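Local coordinates for glideosome-associated protein 50 (Plasmodium falciparum 3D7, PDB 3TGH) that serves as a membrane-adaptor component of the glideosome, the inner membrane complex machinery for parasite gliding motility and host cell invasion, at residues G205-S210 and G232-M237; Q257-M262 and F270-G275; G197-Y202 and S211-Y216; F6-D11 and L228-H233; G42-D47 and T78-R83. All coordinates share one frame; numbering follows the deposited sequence.

Interaction 1: G205-S210 and G232-M237. With CO (cobalt (II) ion), chain G.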
# COMPACT_ATOMS: atom_id res chain seq x y z
N GLY A 205 11.45 12.73 -3.54
CA GLY A 205 12.39 11.72 -4.03
C GLY A 205 12.61 11.79 -5.54
O GLY A 205 12.18 12.74 -6.19
N TYR A 206 13.26 10.76 -6.08
CA TYR A 206 13.78 10.80 -7.46
C TYR A 206 12.73 11.12 -8.54
O TYR A 206 12.97 11.95 -9.41
CB TYR A 206 14.49 9.49 -7.80
CG TYR A 206 15.16 9.49 -9.15
CD1 TYR A 206 16.30 10.27 -9.38
CD2 TYR A 206 14.66 8.74 -10.21
CE1 TYR A 206 16.92 10.28 -10.62
CE2 TYR A 206 15.28 8.75 -11.46
CZ TYR A 206 16.40 9.52 -11.66
OH TYR A 206 17.01 9.54 -12.89
N SER A 207 11.57 10.47 -8.46
CA SER A 207 10.53 10.67 -9.47
C SER A 207 9.94 12.08 -9.44
O SER A 207 9.41 12.55 -10.43
CB SER A 207 9.40 9.65 -9.28
OG SER A 207 8.54 10.01 -8.21
N ARG A 208 10.02 12.74 -8.28
CA ARG A 208 9.39 14.04 -8.04
C ARG A 208 7.86 14.02 -8.11
O ARG A 208 7.22 15.07 -8.26
CB ARG A 208 9.98 15.13 -8.96
CG ARG A 208 11.37 15.55 -8.53
CD ARG A 208 11.28 16.53 -7.37
NE ARG A 208 12.45 16.48 -6.50
CZ ARG A 208 12.56 17.17 -5.37
NH1 ARG A 208 11.58 17.99 -4.97
NH2 ARG A 208 13.66 17.06 -4.63
N GLY A 209 7.26 12.84 -7.97
CA GLY A 209 5.81 12.71 -8.04
C GLY A 209 5.32 12.51 -9.45
O GLY A 209 6.09 12.18 -10.35
N SER A 210 4.02 12.74 -9.64
CA SER A 210 3.36 12.55 -10.92
C SER A 210 2.28 13.61 -11.14
O SER A 210 1.23 13.56 -10.50
CB SER A 210 2.73 11.15 -10.97
OG SER A 210 2.01 10.96 -12.17
N GLY A 232 5.24 3.92 -2.95
CA GLY A 232 6.63 3.51 -2.87
C GLY A 232 7.35 4.14 -4.04
O GLY A 232 7.30 5.36 -4.22
N HIS A 233 8.02 3.31 -4.83
CA HIS A 233 8.65 3.70 -6.09
C HIS A 233 9.93 4.49 -5.87
O HIS A 233 11.00 4.07 -6.31
CB HIS A 233 7.69 4.48 -6.99
CG HIS A 233 8.12 4.53 -8.41
ND1 HIS A 233 7.66 3.64 -9.36
CD2 HIS A 233 8.99 5.35 -9.06
CE1 HIS A 233 8.21 3.91 -10.52
NE2 HIS A 233 9.02 4.94 -10.37
N ASP A 234 9.82 5.63 -5.21
CA ASP A 234 10.99 6.36 -4.74
C ASP A 234 11.52 5.67 -3.48
O ASP A 234 10.76 5.40 -2.54
CB ASP A 234 10.64 7.82 -4.47
CG ASP A 234 10.37 8.59 -5.76
OD1 ASP A 234 10.99 8.25 -6.80
OD2 ASP A 234 9.56 9.55 -5.75
N ASN A 235 12.81 5.39 -3.46
CA ASN A 235 13.42 4.57 -2.42
C ASN A 235 13.82 5.40 -1.22
O ASN A 235 15.01 5.58 -0.92
CB ASN A 235 14.60 3.77 -2.97
CG ASN A 235 14.22 2.91 -4.15
OD1 ASN A 235 14.90 2.92 -5.18
ND2 ASN A 235 13.12 2.16 -4.02
N ASN A 236 12.80 5.90 -0.54
CA ASN A 236 12.97 6.74 0.64
C ASN A 236 11.70 6.69 1.47
O ASN A 236 10.71 6.03 1.09
CB ASN A 236 13.32 8.18 0.24
CG ASN A 236 12.26 8.83 -0.63
OD1 ASN A 236 12.40 8.90 -1.85
ND2 ASN A 236 11.19 9.31 -0.01
N MET A 237 11.73 7.37 2.61
CA MET A 237 10.54 7.55 3.43
C MET A 237 10.22 9.03 3.44
O MET A 237 11.12 9.88 3.46
CB MET A 237 10.77 7.03 4.85
CG MET A 237 10.94 5.51 4.90
SD MET A 237 11.14 4.81 6.57
CE MET A 237 12.47 5.81 7.21
CO CO G . 9.77 6.07 -12.08
O HOH W 1 10.82 4.52 -12.78
O HOH W 2 8.17 5.01 -13.60
O HOH W 3 11.48 7.09 -10.94
O HOH W 4 8.15 7.84 -11.87

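Interaction 2: Q257-M262 and F270-G275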
# COMPACT_ATOMS: atom_id res chain seq x y z
N GLN A 257 17.87 5.66 -1.94
CA GLN A 257 18.44 6.69 -2.79
C GLN A 257 18.33 7.99 -2.01
O GLN A 257 17.30 8.26 -1.38
CB GLN A 257 17.76 6.74 -4.17
CG GLN A 257 16.27 6.96 -4.14
CD GLN A 257 15.56 6.56 -5.43
OE1 GLN A 257 14.35 6.73 -5.54
NE2 GLN A 257 16.30 6.02 -6.39
N GLY A 258 19.41 8.77 -2.06
CA GLY A 258 19.68 9.87 -1.12
C GLY A 258 18.63 10.96 -1.03
O GLY A 258 17.50 10.79 -1.45
N LYS A 259 19.03 12.11 -0.48
CA LYS A 259 18.06 13.17 -0.13
C LYS A 259 17.41 13.90 -1.32
O LYS A 259 16.38 14.56 -1.14
CB LYS A 259 18.68 14.17 0.86
CG LYS A 259 18.23 13.99 2.32
CD LYS A 259 18.63 12.63 2.91
CE LYS A 259 18.05 12.46 4.31
NZ LYS A 259 18.19 11.07 4.84
N SER A 260 18.00 13.77 -2.51
CA SER A 260 17.51 14.43 -3.72
C SER A 260 17.69 15.95 -3.63
O SER A 260 18.42 16.44 -2.75
CB SER A 260 16.04 14.08 -3.99
OG SER A 260 15.65 14.44 -5.30
N GLY A 261 17.05 16.69 -4.53
CA GLY A 261 17.14 18.15 -4.56
C GLY A 261 16.33 18.84 -3.46
O GLY A 261 16.35 18.41 -2.30
N MET A 262 15.61 19.89 -3.83
CA MET A 262 14.86 20.71 -2.87
C MET A 262 13.57 20.01 -2.43
O MET A 262 12.81 19.53 -3.26
CB MET A 262 14.54 22.08 -3.48
CG MET A 262 15.78 22.88 -3.89
SD MET A 262 15.41 24.44 -4.74
CE MET A 262 17.05 25.00 -5.18
N PHE A 270 11.46 13.70 5.73
CA PHE A 270 12.06 12.92 4.65
C PHE A 270 13.29 12.19 5.18
O PHE A 270 14.09 12.77 5.91
CB PHE A 270 12.49 13.84 3.50
CG PHE A 270 13.09 13.10 2.33
CD1 PHE A 270 12.34 12.85 1.19
CD2 PHE A 270 14.42 12.68 2.37
CE1 PHE A 270 12.89 12.17 0.11
CE2 PHE A 270 14.97 12.00 1.30
CZ PHE A 270 14.20 11.74 0.17
N SER A 271 13.44 10.93 4.80
CA SER A 271 14.64 10.16 5.12
C SER A 271 14.96 9.17 4.01
O SER A 271 14.07 8.51 3.48
CB SER A 271 14.46 9.40 6.43
OG SER A 271 15.60 8.63 6.73
N SER A 272 16.24 9.06 3.67
CA SER A 272 16.70 8.07 2.70
C SER A 272 17.01 6.73 3.38
O SER A 272 17.41 5.79 2.70
CB SER A 272 17.94 8.59 1.96
OG SER A 272 19.01 8.82 2.85
N ASP A 273 16.83 6.64 4.70
CA ASP A 273 17.09 5.40 5.44
C ASP A 273 16.25 4.23 4.91
O ASP A 273 15.09 4.42 4.55
CB ASP A 273 16.79 5.57 6.93
CG ASP A 273 17.83 6.40 7.67
OD1 ASP A 273 18.65 7.07 7.01
OD2 ASP A 273 17.81 6.37 8.92
N ILE A 274 16.85 3.05 4.89
CA ILE A 274 16.12 1.81 4.65
C ILE A 274 15.24 1.58 5.88
O ILE A 274 15.70 1.72 7.01
CB ILE A 274 17.09 0.63 4.40
CG1 ILE A 274 17.71 0.79 3.02
CG2 ILE A 274 16.38 -0.72 4.51
CD1 ILE A 274 18.87 -0.14 2.75
N GLY A 275 13.97 1.27 5.64
CA GLY A 275 13.02 1.16 6.74
C GLY A 275 11.62 0.78 6.33
O GLY A 275 11.41 0.19 5.27

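Interaction 3: G197-Y202 and S211-Y216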
# COMPACT_ATOMS: atom_id res chain seq x y z
N GLY A 197 -0.53 2.29 -3.41
CA GLY A 197 -0.12 2.15 -4.80
C GLY A 197 1.39 2.20 -4.95
O GLY A 197 2.13 2.24 -3.95
N ASP A 198 1.85 2.22 -6.19
CA ASP A 198 3.29 2.26 -6.48
C ASP A 198 3.79 3.72 -6.59
O ASP A 198 4.58 4.18 -5.77
CB ASP A 198 3.59 1.46 -7.75
CG ASP A 198 5.03 1.62 -8.22
OD1 ASP A 198 5.94 1.68 -7.36
OD2 ASP A 198 5.26 1.67 -9.44
N GLN A 199 3.32 4.43 -7.61
CA GLN A 199 3.81 5.78 -7.91
C GLN A 199 3.17 6.86 -7.02
O GLN A 199 1.95 6.98 -6.96
CB GLN A 199 3.54 6.09 -9.39
CG GLN A 199 3.84 7.51 -9.82
CD GLN A 199 5.30 7.87 -9.74
OE1 GLN A 199 6.15 7.19 -10.32
NE2 GLN A 199 5.61 8.95 -9.02
N PRO A 200 4.01 7.67 -6.33
CA PRO A 200 3.46 8.80 -5.57
C PRO A 200 2.90 9.91 -6.46
O PRO A 200 3.37 10.12 -7.58
CB PRO A 200 4.66 9.34 -4.78
CG PRO A 200 5.85 8.71 -5.36
CD PRO A 200 5.43 7.46 -6.06
N ILE A 201 1.91 10.62 -5.93
CA ILE A 201 1.43 11.85 -6.52
C ILE A 201 2.45 12.96 -6.20
O ILE A 201 2.86 13.70 -7.09
CB ILE A 201 0.05 12.24 -5.95
CG1 ILE A 201 -1.00 11.21 -6.37
CG2 ILE A 201 -0.34 13.66 -6.40
CD1 ILE A 201 -2.31 11.30 -5.57
N TYR A 202 2.84 13.04 -4.93
CA TYR A 202 3.78 14.05 -4.46
C TYR A 202 4.97 13.35 -3.82
O TYR A 202 4.80 12.43 -3.03
CB TYR A 202 3.13 14.97 -3.43
CG TYR A 202 2.01 15.83 -3.95
CD1 TYR A 202 2.15 16.58 -5.12
CD2 TYR A 202 0.81 15.92 -3.25
CE1 TYR A 202 1.12 17.38 -5.58
CE2 TYR A 202 -0.23 16.73 -3.71
CZ TYR A 202 -0.06 17.46 -4.86
OH TYR A 202 -1.10 18.24 -5.31
N SER A 211 2.53 14.56 -12.04
CA SER A 211 1.51 15.56 -12.38
C SER A 211 0.27 14.89 -12.99
O SER A 211 -0.86 15.36 -12.79
CB SER A 211 2.07 16.65 -13.31
OG SER A 211 2.60 16.09 -14.52
N TYR A 212 0.48 13.81 -13.73
CA TYR A 212 -0.62 13.00 -14.27
C TYR A 212 -1.56 12.51 -13.16
O TYR A 212 -2.77 12.69 -13.25
CB TYR A 212 -0.06 11.83 -15.06
CG TYR A 212 -1.12 10.92 -15.65
CD1 TYR A 212 -1.52 9.77 -14.98
CD2 TYR A 212 -1.72 11.20 -16.88
CE1 TYR A 212 -2.48 8.93 -15.51
CE2 TYR A 212 -2.69 10.36 -17.42
CZ TYR A 212 -3.06 9.22 -16.72
OH TYR A 212 -4.00 8.36 -17.22
N LEU A 213 -1.00 11.89 -12.12
CA LEU A 213 -1.82 11.44 -11.00
C LEU A 213 -2.36 12.64 -10.21
O LEU A 213 -3.48 12.60 -9.72
CB LEU A 213 -1.05 10.47 -10.08
CG LEU A 213 -0.66 9.11 -10.69
CD1 LEU A 213 0.12 8.30 -9.66
CD2 LEU A 213 -1.90 8.35 -11.19
N ALA A 214 -1.59 13.73 -10.13
CA ALA A 214 -2.09 14.97 -9.52
C ALA A 214 -3.34 15.49 -10.22
O ALA A 214 -4.26 15.99 -9.57
CB ALA A 214 -1.00 16.05 -9.49
N TYR A 215 -3.38 15.37 -11.54
CA TYR A 215 -4.53 15.87 -12.31
C TYR A 215 -5.72 14.91 -12.29
O TYR A 215 -6.87 15.35 -12.19
CB TYR A 215 -4.14 16.18 -13.75
CG TYR A 215 -5.23 16.92 -14.50
CD1 TYR A 215 -5.37 18.30 -14.40
CD2 TYR A 215 -6.15 16.23 -15.30
CE1 TYR A 215 -6.38 18.98 -15.08
CE2 TYR A 215 -7.16 16.90 -15.98
CZ TYR A 215 -7.27 18.27 -15.87
OH TYR A 215 -8.27 18.94 -16.55
N TYR A 216 -5.46 13.60 -12.40
CA TYR A 216 -6.53 12.60 -12.53
C TYR A 216 -6.88 11.84 -11.26
O TYR A 216 -8.04 11.52 -11.04
CB TYR A 216 -6.21 11.60 -13.64
CG TYR A 216 -6.24 12.20 -15.02
CD1 TYR A 216 -7.44 12.62 -15.59
CD2 TYR A 216 -5.07 12.38 -15.75
CE1 TYR A 216 -7.47 13.18 -16.86
CE2 TYR A 216 -5.09 12.95 -17.02
CZ TYR A 216 -6.29 13.35 -17.57
OH TYR A 216 -6.32 13.91 -18.82

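Interaction 4: F6-D11 and L228-H233. With CO (cobalt (II) ion), chain G.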
# COMPACT_ATOMS: atom_id res chain seq x y z
N PHE A 6 -1.39 -1.89 11.38
CA PHE A 6 -0.84 -2.51 10.20
C PHE A 6 0.51 -1.89 9.87
O PHE A 6 0.83 -0.81 10.36
CB PHE A 6 -1.84 -2.43 9.02
CG PHE A 6 -2.03 -1.06 8.44
CD1 PHE A 6 -1.29 -0.67 7.33
CD2 PHE A 6 -2.95 -0.17 8.98
CE1 PHE A 6 -1.47 0.59 6.76
CE2 PHE A 6 -3.13 1.10 8.41
CZ PHE A 6 -2.39 1.47 7.31
N ALA A 7 1.31 -2.62 9.11
CA ALA A 7 2.62 -2.15 8.69
C ALA A 7 2.65 -1.98 7.18
O ALA A 7 1.88 -2.62 6.46
CB ALA A 7 3.71 -3.13 9.13
N SER A 8 3.53 -1.09 6.71
CA SER A 8 3.75 -0.87 5.28
C SER A 8 5.21 -1.16 4.96
O SER A 8 6.11 -0.69 5.66
CB SER A 8 3.45 0.58 4.90
OG SER A 8 2.07 0.88 4.99
N LEU A 9 5.44 -1.93 3.89
CA LEU A 9 6.77 -2.29 3.42
C LEU A 9 6.80 -2.21 1.89
O LEU A 9 6.05 -2.90 1.22
CB LEU A 9 7.11 -3.72 3.87
CG LEU A 9 8.49 -4.22 3.45
CD1 LEU A 9 9.58 -3.53 4.28
CD2 LEU A 9 8.57 -5.74 3.57
N GLY A 10 7.66 -1.37 1.33
CA GLY A 10 7.65 -1.15 -0.13
C GLY A 10 8.97 -1.40 -0.82
O GLY A 10 10.03 -1.19 -0.23
N ASP A 11 8.91 -1.87 -2.06
CA ASP A 11 10.10 -2.04 -2.92
C ASP A 11 11.17 -2.88 -2.23
O ASP A 11 12.36 -2.53 -2.22
CB ASP A 11 10.62 -0.67 -3.32
CG ASP A 11 9.60 0.11 -4.15
OD1 ASP A 11 9.49 -0.17 -5.36
OD2 ASP A 11 8.91 0.98 -3.60
N LEU A 228 -4.99 8.79 3.88
CA LEU A 228 -3.61 8.48 3.50
C LEU A 228 -3.55 7.91 2.08
O LEU A 228 -4.33 7.03 1.73
CB LEU A 228 -3.04 7.40 4.41
CG LEU A 228 -2.28 7.70 5.70
CD1 LEU A 228 -3.05 8.61 6.61
CD2 LEU A 228 -1.97 6.37 6.37
N TYR A 229 -2.59 8.39 1.29
CA TYR A 229 -2.17 7.68 0.09
C TYR A 229 -0.75 7.21 0.34
O TYR A 229 0.16 8.02 0.48
CB TYR A 229 -2.25 8.55 -1.18
CG TYR A 229 -1.69 7.85 -2.41
CD1 TYR A 229 -2.09 6.56 -2.74
CD2 TYR A 229 -0.74 8.46 -3.21
CE1 TYR A 229 -1.57 5.91 -3.85
CE2 TYR A 229 -0.22 7.81 -4.34
CZ TYR A 229 -0.63 6.53 -4.64
OH TYR A 229 -0.13 5.86 -5.74
N ILE A 230 -0.58 5.89 0.45
CA ILE A 230 0.71 5.27 0.73
C ILE A 230 1.29 4.72 -0.57
O ILE A 230 0.66 3.90 -1.25
CB ILE A 230 0.57 4.11 1.76
CG1 ILE A 230 -0.17 4.59 3.02
CG2 ILE A 230 1.96 3.53 2.09
CD1 ILE A 230 -0.52 3.45 4.02
N SER A 231 2.48 5.20 -0.93
CA SER A 231 3.13 4.79 -2.17
C SER A 231 4.57 4.40 -1.90
O SER A 231 5.06 4.49 -0.77
CB SER A 231 3.05 5.93 -3.19
OG SER A 231 3.66 7.09 -2.68
N GLY A 232 5.24 3.92 -2.95
CA GLY A 232 6.63 3.51 -2.87
C GLY A 232 7.35 4.14 -4.04
O GLY A 232 7.30 5.36 -4.22
N HIS A 233 8.02 3.31 -4.83
CA HIS A 233 8.65 3.70 -6.09
C HIS A 233 9.93 4.49 -5.87
O HIS A 233 11.00 4.07 -6.31
CB HIS A 233 7.69 4.48 -6.99
CG HIS A 233 8.12 4.53 -8.41
ND1 HIS A 233 7.66 3.64 -9.36
CD2 HIS A 233 8.99 5.35 -9.06
CE1 HIS A 233 8.21 3.91 -10.52
NE2 HIS A 233 9.02 4.94 -10.37
CO CO G . 9.77 6.07 -12.08
O HOH W 5 12.02 0.80 -6.46
O HOH W 1 10.82 4.52 -12.78
O HOH W 2 8.17 5.01 -13.60
O HOH W 3 11.48 7.09 -10.94
O HOH W 4 8.15 7.84 -11.87

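Interaction 5: G42-D47 and T78-R83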
# COMPACT_ATOMS: atom_id res chain seq x y z
N GLY A 42 4.59 0.44 -3.61
CA GLY A 42 5.73 0.32 -4.51
C GLY A 42 5.71 -0.97 -5.30
O GLY A 42 4.65 -1.57 -5.51
N SER A 43 6.89 -1.41 -5.73
CA SER A 43 7.04 -2.71 -6.38
C SER A 43 7.26 -3.80 -5.33
O SER A 43 7.57 -3.51 -4.17
CB SER A 43 8.22 -2.69 -7.35
OG SER A 43 7.96 -1.85 -8.46
N ASN A 44 7.11 -5.04 -5.75
CA ASN A 44 7.46 -6.19 -4.93
C ASN A 44 8.90 -6.62 -5.22
O ASN A 44 9.78 -6.49 -4.36
CB ASN A 44 6.50 -7.36 -5.17
CG ASN A 44 5.11 -7.08 -4.68
OD1 ASN A 44 4.92 -6.58 -3.56
ND2 ASN A 44 4.11 -7.39 -5.52
N PHE A 45 9.13 -7.10 -6.44
CA PHE A 45 10.43 -7.61 -6.82
C PHE A 45 11.11 -6.61 -7.73
O PHE A 45 10.62 -6.30 -8.81
CB PHE A 45 10.29 -8.96 -7.52
CG PHE A 45 9.75 -10.04 -6.64
CD1 PHE A 45 10.61 -10.84 -5.88
CD2 PHE A 45 8.39 -10.26 -6.54
CE1 PHE A 45 10.11 -11.84 -5.06
CE2 PHE A 45 7.88 -11.26 -5.72
CZ PHE A 45 8.74 -12.05 -4.98
N ILE A 46 12.27 -6.13 -7.29
CA ILE A 46 12.98 -5.08 -8.01
C ILE A 46 13.41 -5.55 -9.41
O ILE A 46 13.42 -4.76 -10.35
CB ILE A 46 14.19 -4.54 -7.21
CG1 ILE A 46 13.73 -4.00 -5.84
CG2 ILE A 46 14.93 -3.45 -8.00
CD1 ILE A 46 12.63 -2.95 -5.91
N ASP A 47 13.75 -6.83 -9.56
CA ASP A 47 14.11 -7.37 -10.87
C ASP A 47 12.99 -8.23 -11.47
O ASP A 47 13.22 -8.92 -12.47
CB ASP A 47 15.41 -8.18 -10.77
CG ASP A 47 16.61 -7.31 -10.45
OD1 ASP A 47 16.74 -6.20 -11.03
OD2 ASP A 47 17.44 -7.73 -9.62
N THR A 78 -0.75 -6.78 -1.28
CA THR A 78 0.22 -6.14 -2.14
C THR A 78 -0.36 -5.67 -3.47
O THR A 78 -1.49 -5.99 -3.83
CB THR A 78 1.46 -7.03 -2.34
OG1 THR A 78 2.49 -6.24 -2.95
CG2 THR A 78 1.14 -8.24 -3.20
N VAL A 79 0.42 -4.84 -4.16
CA VAL A 79 0.13 -4.40 -5.51
C VAL A 79 1.43 -4.49 -6.31
O VAL A 79 2.51 -4.65 -5.74
CB VAL A 79 -0.33 -2.93 -5.56
CG1 VAL A 79 -1.68 -2.76 -4.89
CG2 VAL A 79 0.71 -2.01 -4.92
N LEU A 80 1.30 -4.39 -7.62
CA LEU A 80 2.45 -4.35 -8.50
C LEU A 80 2.94 -2.93 -8.69
O LEU A 80 2.16 -1.97 -8.72
CB LEU A 80 2.09 -4.94 -9.86
CG LEU A 80 2.40 -6.43 -10.09
CD1 LEU A 80 2.35 -7.30 -8.85
CD2 LEU A 80 1.59 -6.97 -11.22
N GLY A 81 4.25 -2.81 -8.86
CA GLY A 81 4.85 -1.57 -9.33
C GLY A 81 5.51 -1.80 -10.67
O GLY A 81 5.45 -2.90 -11.23
N THR A 82 6.14 -0.76 -11.20
CA THR A 82 6.69 -0.83 -12.55
C THR A 82 7.74 -1.91 -12.71
O THR A 82 7.86 -2.49 -13.78
CB THR A 82 7.27 0.53 -12.99
OG1 THR A 82 8.25 0.95 -12.04
CG2 THR A 82 6.16 1.57 -13.07
N ARG A 83 8.49 -2.19 -11.65
CA ARG A 83 9.51 -3.24 -11.69
C ARG A 83 8.91 -4.64 -11.85
O ARG A 83 9.53 -5.52 -12.45
CB ARG A 83 10.38 -3.21 -10.42
CG ARG A 83 11.07 -1.88 -10.13
CD ARG A 83 12.03 -1.43 -11.21
NE ARG A 83 13.18 -2.33 -11.34
CZ ARG A 83 14.31 -2.03 -11.98
NH1 ARG A 83 14.49 -0.84 -12.55
NH2 ARG A 83 15.29 -2.93 -12.04
O HOH W 6 12.30 -5.48 -12.97

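Interaction 1: G205-S210 and G232-M237
D234 holds the S207 turn with both carboxylate oxygens. The backbone N of S207 donates to D234 OD1 over 2.8 Å, nearly straight at 160°, and the S207 hydroxyl gives a second bond, OG to D234 OD2 at 2.7 Å. Both donors come from the syn side and somewhat out of the carboxylate plane, so the carboxylate is gripped as a two-pronged acceptor and its rotation is fixed. OD2 is also bonded to the hydroxyl of S203, just ahead of the segment. Because S207 OG is placed between its own backbone N and carbonyl carbon (chi1 78°), it also receives the amide of G209: the N-to-OG distance is 3.1 Å and closes an ST turn. The side-chain NE2 of Q199 is a further partner of that hydroxyl. G205 to R208 form a type I beta turn. G232 to N235 probably correspond to the GHxH motif of purple acid phosphatases, with N235 at the place of its second histidine; the carboxylate of D234 bonds to the 203-207 loop. H233 itself turns to the metal: NE2 binds a cobalt ion at 2.2 Å, four waters complete the ligands seen, and water 3 lies in the plane of the imidazole at its edge. ND1 is bonded to D198 OD2, so metal and carboxylate together set the orientation of the ring. Packing is light round this polar core. S207 CB comes no nearer the ring than 4.3 Å, from H233 CD2; Y206 CB rests 3.8 Å from D234 OD1; and the CA of G205 lies 3.6 Å from N236 OD1.

Interaction 2: Q257-M262 and F270-G275
K259 lies along F270, the two side chains sliding past each other in opposite directions. A bend at chi2 (62°) of the lysine, followed by an extended end, carries its aliphatic part past one flank of the ring, with K259 CG 4.0 Å from F270 CE2. The backbone joins in: K259 CA stands obliquely 3.6 Å from F270 CE2, while the carbonyl O of G258 meets the edge of the ring near its plane, 3.8 Å from CZ. Beyond the ring, the ammonium reaches the hydroxyl of S272, NZ donating to OG over 3.1 Å. The carboxylate of D273 is not quite reached, with K259 NZ 4.6 Å from its OD1, though it may still favour the positive charge there. S272 directs its CB at the start of the loop, 3.4 Å from the carbonyl O of Q257. The side chain of S271 sets off away from the loop; its OG accepts the amide of D273 in an ST turn where the strand ends. The loop 257-262 thus covers the end of strand 267-271, outermost in its sheet and joined to M237 of strand 237-242; F270 also packs on N236, Q257 OE1 accepts from N235 N, and S271 and D273 touch I299 of strand 297-305.

Interaction 3: G197-Y202 and S211-Y216
L213, in the first turn of helix 211-216, rests CD1 against Q199 and CB against I201. Its CG lies beside the backbone N (chi1 -66°), sending CD1 to the loop, 3.5 Å from the carbonyl O of Q199 and 3.8 Å from Q199 CG. I201 approaches the same side chain nearer its root, its CG1 3.8 Å from L213 CB, the two running obliquely past each other. The other branch of I201 serves the neighbouring helix position: CG2 lies 3.8 Å from A214 CA and 4.0 Å from A214 CB, and the small methyl of A214 lets the branch come close to the helix backbone. CG2 also rests over the centre of the Y202 ring. The loop follows strand 192-196 of the calcineurin-like fold and carries D198, the hydrogen-bond partner of metal-binding H233; L213 and I201 join it to helix 211-216. Q199 folds back at chi2, and its NE2 donates to the P200 carbonyl O at 2.9 Å, in the carbonyl plane and almost straight (168°); NE2 is shared with S207 OG. S210, at the helix N-cap, bonds through OG to L213 N, Y229 takes the Q199 carbonyl, and L221 of helix 218-223 packs against I201.

Interaction 4: F6-D11 and L228-H233
D11 and H233 make the direct polar link here: the backbone N of H233 donates to D11 OD2 over 2.8 Å. The bond is bent somewhat, at 152°, and reaches the oxygen on its syn side, tilted 27° from the carboxylate plane. The same oxygen lies 3.5 Å from the CA of G232, whose lack of a side chain allows this approach. The other oxygen is OD1, so each carboxylate oxygen accepts from a backbone N-H, one of H233 and one of S43. Water 5 adds a bridge that is weak at both ends, donating to D11 OD1 and to the carbonyl O of H233. Apolar contact is confined to the strand part. I230 CD1 comes to the edge of the F6 ring near its plane, 4.1 Å from CE1, the two side chains arriving from opposite directions; the ring is also stacked on H279 and met edge-to-face by F154. The same methyl lies 3.8 Å from S8 OG, and I230 CG2 is 3.9 Å from that oxygen. S8 sets its hydroxyl beside its own backbone N (chi1 -68°), and its polar partner is H279 NE2, so a buried hydroxyl faces the isoleucine without losing its hydrogen bond. The touching parts run in nearly the same direction, and strands 4-8 and 228-231 belong to different sheets of the fold. This is the layered core of a metallophosphoesterase: G10 and D11 probably correspond to the first metal-binding motif of the family, but here cobalt is bound by H233 NE2 and waters, and D11 bonds to the H233 backbone.

Interaction 5: G42-D47 and T78-R83
R83 folds back over the loop 42-47 and closes on the carbonyl O of I46. Bends at chi2 and chi3 bring NE 2.6 Å from that oxygen, at 165° and in the planes of both the guanidinium and the carbonyl. R83 NH2 adds a weak bond to I46 O at 3.1 Å, and water 6 donates to it as well as to R83 O, so three donors meet one carbonyl. D47 stands beside the guanidinium, its carboxylate turned 54° against it, in a long salt bridge of 3.7 Å from OD1 to NH2. At the other end, T78 OG1 donates to N44 OD1 over 2.5 Å, in the carbonyl plane and on a lone pair; N44 ND2 is taken by Q92. Between them S43 OG receives the backbone N of R83 at 3.3 Å and sits 3.2 Å from G81 CA, where the glycine admits the hydroxyl. Second-shell carboxylates position this backbone: D84 accepts from N44 N, F45 N and G81 N, D11 takes S43 N, and D198 takes T82 N, next to the H233 ring. These loops follow the parallel strands 37-40 and 75-78. They probably occupy the places of the GDxxY and GNH(D/E) motifs of purple acid phosphatases, here G42-S43-N44-F45-I46 and G81-T82-R83-D84, so that S43 stands at the aspartate and T82 and R83 at the asparagine and histidine, consistent with a phosphatase fold that does not act as a phosphatase.

Overall arrangement
Four of the five contacts gather at the loop ends of the two sheets. Interaction 5 joins loops after strands 37-40 and 75-78 of the first sheet; interaction 4 bridges strand 4-8 of that sheet to 228-231 of the second, its centre about 4 Å from the chain centre. Along the chain, 3 and 5 are nested inside the loop closed by 4. Interactions 1 and 3 interleave, their centres about 11 Å apart. Interactions 1 and 4 share G232 and H233, hence the cobalt ion. Interaction 2 follows 1, its centre about 19 Å from those of 3 and 5, tied to 1 through R208 to M262 and M237 to S271. Loops from both sheets thus converge on metal-binding H233.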